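Local coordinates for protein BZZ1 (Saccharomyces cerevisiae, PDB 2A28), which takes part in endocytosis and trafficking to the vacuole, and acts with type I myosins to restore actin-cytoskeleton polarity after salt stress, at residues A[15-19]-A[44-48]. Sequence-based numbering, arbitrary orientation.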
# COMPACT_ATOMS: atom_id res chain seq x y z
N ASP A 15 5.64 0.45 -10.53
CA ASP A 15 4.96 -0.61 -9.80
C ASP A 15 4.53 -0.23 -8.39
O ASP A 15 3.87 -1.03 -7.71
CB ASP A 15 5.83 -1.87 -9.74
CG ASP A 15 7.18 -1.67 -9.14
OD1 ASP A 15 7.63 -0.49 -9.08
OD2 ASP A 15 7.77 -2.70 -8.74
N GLU A 16 4.84 0.97 -7.99
CA GLU A 16 4.48 1.43 -6.65
C GLU A 16 3.33 2.39 -6.74
O GLU A 16 3.05 3.01 -7.77
CB GLU A 16 5.68 2.14 -5.98
CG GLU A 16 6.85 1.17 -5.75
CD GLU A 16 8.05 1.82 -5.10
OE1 GLU A 16 7.92 2.99 -4.69
OE2 GLU A 16 9.13 1.16 -5.02
N ILE A 17 2.58 2.49 -5.60
CA ILE A 17 1.53 3.50 -5.50
C ILE A 17 1.82 4.42 -4.32
O ILE A 17 2.34 4.03 -3.29
CB ILE A 17 0.11 2.92 -5.40
CG1 ILE A 17 -0.04 1.95 -4.24
CG2 ILE A 17 -0.37 2.32 -6.73
CD1 ILE A 17 -1.47 1.64 -3.91
N SER A 18 1.46 5.67 -4.52
CA SER A 18 1.48 6.64 -3.40
C SER A 18 0.28 6.41 -2.49
O SER A 18 -0.81 6.21 -2.93
CB SER A 18 1.50 8.07 -3.94
OG SER A 18 2.70 8.29 -4.70
N ILE A 19 0.51 6.44 -1.19
CA ILE A 19 -0.53 6.36 -0.15
C ILE A 19 -0.39 7.55 0.77
O ILE A 19 0.68 8.10 0.95
CB ILE A 19 -0.45 5.02 0.57
CG1 ILE A 19 0.86 4.83 1.34
CG2 ILE A 19 -0.67 3.93 -0.44
CD1 ILE A 19 0.88 3.65 2.27
N LEU A 44 -6.64 2.51 -7.61
CA LEU A 44 -5.21 2.72 -7.77
C LEU A 44 -4.52 1.47 -7.21
O LEU A 44 -4.71 1.22 -6.00
CB LEU A 44 -4.82 3.95 -6.96
CG LEU A 44 -3.36 4.37 -7.03
CD1 LEU A 44 -2.98 4.80 -8.43
CD2 LEU A 44 -3.03 5.45 -6.00
N LYS A 45 -3.76 0.71 -7.99
CA LYS A 45 -3.18 -0.59 -7.62
C LYS A 45 -1.69 -0.61 -7.78
O LYS A 45 -1.16 -0.20 -8.81
CB LYS A 45 -3.83 -1.60 -8.57
CG LYS A 45 -3.43 -3.02 -8.27
CD LYS A 45 -4.42 -4.03 -8.90
CE LYS A 45 -4.45 -3.82 -10.40
NZ LYS A 45 -5.16 -4.97 -11.05
N GLY A 46 -1.01 -1.10 -6.77
CA GLY A 46 0.42 -1.26 -6.81
C GLY A 46 0.97 -1.61 -5.47
O GLY A 46 0.27 -1.97 -4.50
N LEU A 47 2.29 -1.58 -5.37
CA LEU A 47 3.03 -1.89 -4.19
C LEU A 47 3.18 -0.65 -3.28
O LEU A 47 3.47 0.44 -3.71
CB LEU A 47 4.47 -2.35 -4.52
CG LEU A 47 4.59 -3.59 -5.38
CD1 LEU A 47 6.01 -3.82 -5.82
CD2 LEU A 47 4.09 -4.81 -4.61
N PHE A 48 3.07 -0.92 -1.98
CA PHE A 48 3.29 0.14 -0.98
C PHE A 48 3.92 -0.49 0.25
O PHE A 48 3.81 -1.71 0.48
CB PHE A 48 1.97 0.84 -0.57
CG PHE A 48 0.94 -0.11 -0.06
CD1 PHE A 48 0.78 -0.33 1.30
CD2 PHE A 48 0.11 -0.81 -0.90
CE1 PHE A 48 -0.12 -1.23 1.79
CE2 PHE A 48 -0.80 -1.70 -0.45
CZ PHE A 48 -0.96 -1.90 0.92
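Residues 15-19 run nearly perpendicular to strand 44-48, and the two backbones are joined by a single beta bridge between Glu16 and Leu47. The crossing belongs to the second SH3 domain of Bzz1, a small beta-barrel, and packs the later arm of the RT loop, within the chain between strands 2-4 and 24-27, onto strand 44-49. Two hydrogen bonds make the bridge: Leu47 N donates to Asp15 O at 2.9 Å, nearly straight at 174°, and Ile17 N donates to Leu47 O, with the donor tilted 31° from the carbonyl plane. The same Leu47 O also receives a CA-H contact from Glu16.

Ile17 is the apolar centre of the interface. Ile17 CG2 presses on the strand backbone 3.4 Å from Lys45 O and 3.5 Å from Gly46 N, and meets Leu44 CG at 3.6 Å. With chi1 at 56°, the CG1 branch of this isoleucine is directed across the strand, which brings Ile17 CD1 to 4.2 Å from Phe48 CD2. Ile19 meets Phe48 CB with both CG2 and CD1; Ile25 of strand 24-27 touches both residues and continues this buried cluster. At Gly46, which has no side chain, the loop backbone comes close, Asp15 O lying 3.6 Å from Gly46 CA. The Glu16 carboxylate turns instead to its own loop, where OE1 is hydrogen-bonded by Tyr9 OH and Gln12 N. At the exposed margin, Leu47 CD1 lies 3.6 Å from Asp15 OD2.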